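Local coordinates for isatin hydrolase (Ralstonia solanacearum, PDB 5NMP), which probably hydrolyses the ring amide of isatin to isatinate, using manganese bound in a cyclase-family active site, at residues T198-A203 / L211-H216. Sequence-based numbering, arbitrary orientation.
Sequences TINTDA and LAYPCH
Asp202 reaches from the loop 198-203 to the first turn of the helix that begins at Pro214, and its carboxylate takes three hydrogen bonds there. Its CB lies 3.6 Å from CD1 of the Tyr213 ring. CG stands anti to its own carbonyl carbon (chi1 -81°), which sends the two oxygens to the start of the helix. OD1 accepts from the backbone N of Cys215 at 2.7 Å, through its syn lone pair. It also lies against CD of Pro214. OD2 has two donors. The backbone N of His216 comes to its syn lone pair. The ring ND1 of His216 comes to its anti lone pair at 2.7 Å, with OD2 almost in the imidazole plane. Carboxylate and ring are turned by 28° from each other, close to coplanar.

The carboxylate thus meets two backbone N-H groups of the first turn of helix 214-221. Tyr213 is at the N-cap position, and Asp202 comes in from the loop to bind the amides of Cys215 and His216. Other side chains of the loop border the imidazole. Asn200 OD1 sits at the ring edge, near CE1 of His216. The same OD1 accepts the backbone N of Asp202 in an Asx turn, which ties together the loop that carries the aspartate. Asn200 ND2 lies by the Tyr213 ring, obliquely. Thr201 CB packs on SG of Cys215.

His216 NE2 hydrogen-bonds a bound succinate, probably from the crystallisation liquor. The His216 side chain is about 5 Å from the manganese ion, consistent with a place in the wall of the metal pocket. Trp87 and His220 meet its ring. With ND1 donating to Asp202, the imidazole's rotation is fixed and NE2 is presented to the pocket.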
loop_
_atom_site.group_PDB
_atom_site.type_symbol
_atom_site.label_atom_id
_atom_site.label_comp_id
_atom_site.label_asym_id
_atom_site.label_seq_id
_atom_site.Cartn_x
_atom_site.Cartn_y
_atom_site.Cartn_z
ATOM N N THR A 198 3.700 5.640 -17.866
ATOM C CA THR A 198 4.686 4.813 -18.548
ATOM C C THR A 198 5.543 4.031 -17.557
ATOM O O THR A 198 5.393 4.175 -16.345
ATOM C CB THR A 198 5.609 5.663 -19.447
ATOM O OG1 THR A 198 6.112 6.776 -18.698
ATOM C CG2 THR A 198 4.853 6.182 -20.655
ATOM N N ILE A 199 6.441 3.207 -18.087
ATOM C CA ILE A 199 7.349 2.407 -17.274
ATOM C C ILE A 199 8.579 3.231 -16.875
ATOM O O ILE A 199 9.492 2.733 -16.220
ATOM C CB ILE A 199 7.786 1.126 -18.031
ATOM C CG1 ILE A 199 8.337 0.062 -17.076
ATOM C CG2 ILE A 199 8.815 1.465 -19.097
ATOM C CD1 ILE A 199 7.374 -0.378 -16.010
ATOM N N ASN A 200 8.595 4.500 -17.268
ATOM C CA ASN A 200 9.711 5.387 -16.948
ATOM C C ASN A 200 9.220 6.819 -16.722
ATOM O O ASN A 200 8.410 7.323 -17.498
ATOM C CB ASN A 200 10.754 5.344 -18.071
ATOM C CG ASN A 200 12.089 5.958 -17.668
ATOM O OD1 ASN A 200 12.186 6.682 -16.676
ATOM N ND2 ASN A 200 13.126 5.679 -18.454
ATOM N N THR A 201 9.694 7.473 -15.662
ATOM C CA THR A 201 9.304 8.862 -15.412
ATOM C C THR A 201 9.968 9.785 -16.418
ATOM O O THR A 201 9.463 10.866 -16.710
ATOM C CB THR A 201 9.669 9.340 -13.992
ATOM O OG1 THR A 201 11.074 9.162 -13.772
ATOM C CG2 THR A 201 8.881 8.572 -12.943
ATOM N N ASP A 202 11.107 9.349 -16.942
ATOM C CA ASP A 202 11.824 10.108 -17.956
ATOM C C ASP A 202 11.386 9.724 -19.355
ATOM O O ASP A 202 10.873 8.628 -19.575
ATOM C CB ASP A 202 13.329 9.897 -17.820
ATOM C CG ASP A 202 13.936 10.754 -16.739
ATOM O OD1 ASP A 202 14.116 11.965 -16.986
ATOM O OD2 ASP A 202 14.236 10.221 -15.650
ATOM N N ALA A 203 11.590 10.637 -20.300
ATOM C CA ALA A 203 11.390 10.326 -21.706
ATOM C C ALA A 203 12.401 9.268 -22.115
ATOM O O ALA A 203 13.565 9.334 -21.724
ATOM C CB ALA A 203 11.532 11.571 -22.560
ATOM N N LEU A 211 22.520 15.641 -19.893
ATOM C CA LEU A 211 22.275 15.089 -18.570
ATOM C C LEU A 211 21.226 13.992 -18.697
ATOM O O LEU A 211 20.031 14.270 -18.773
ATOM C CB LEU A 211 21.826 16.179 -17.596
ATOM C CG LEU A 211 21.859 15.820 -16.109
ATOM C CD1 LEU A 211 22.398 16.979 -15.292
ATOM C CD2 LEU A 211 20.480 15.427 -15.621
ATOM N N ALA A 212 21.689 12.744 -18.740
ATOM C CA ALA A 212 20.827 11.594 -18.999
ATOM C C ALA A 212 19.784 11.377 -17.907
ATOM O O ALA A 212 20.099 11.446 -16.717
ATOM C CB ALA A 212 21.670 10.342 -19.167
ATOM N N TYR A 213 18.550 11.101 -18.330
ATOM C CA TYR A 213 17.428 10.866 -17.421
ATOM C C TYR A 213 17.307 11.957 -16.363
ATOM O O TYR A 213 17.481 11.689 -15.176
ATOM C CB TYR A 213 17.570 9.503 -16.743
ATOM C CG TYR A 213 17.386 8.333 -17.677
ATOM C CD1 TYR A 213 16.483 8.395 -18.729
ATOM C CD2 TYR A 213 18.116 7.165 -17.509
ATOM C CE1 TYR A 213 16.309 7.327 -19.586
ATOM C CE2 TYR A 213 17.949 6.089 -18.363
ATOM C CZ TYR A 213 17.044 6.176 -19.398
ATOM O OH TYR A 213 16.873 5.108 -20.251
ATOM N N PRO A 214 17.002 13.190 -16.794
ATOM C CA PRO A 214 17.001 14.340 -15.881
ATOM C C PRO A 214 16.006 14.210 -14.728
ATOM O O PRO A 214 16.283 14.706 -13.635
ATOM C CB PRO A 214 16.620 15.512 -16.793
ATOM C CG PRO A 214 15.923 14.886 -17.954
ATOM C CD PRO A 214 16.598 13.568 -18.159
ATOM N N CYS A 215 14.873 13.556 -14.959
ATOM C CA CYS A 215 13.854 13.446 -13.921
ATOM C C CYS A 215 14.350 12.565 -12.781
ATOM O O CYS A 215 14.289 12.961 -11.624
ATOM C CB CYS A 215 12.541 12.901 -14.489
ATOM S SG CYS A 215 11.126 13.060 -13.374
ATOM N N HIS A 216 14.850 11.378 -13.111
ATOM C CA HIS A 216 15.461 10.506 -12.111
ATOM C C HIS A 216 16.614 11.195 -11.382
ATOM O O HIS A 216 16.674 11.185 -10.153
ATOM C CB HIS A 216 15.966 9.212 -12.754
ATOM C CG HIS A 216 14.916 8.155 -12.889
ATOM N ND1 HIS A 216 14.106 8.046 -13.998
ATOM C CD2 HIS A 216 14.545 7.158 -12.052
ATOM C CE1 HIS A 216 13.281 7.027 -13.838
ATOM N NE2 HIS A 216 13.526 6.471 -12.666
#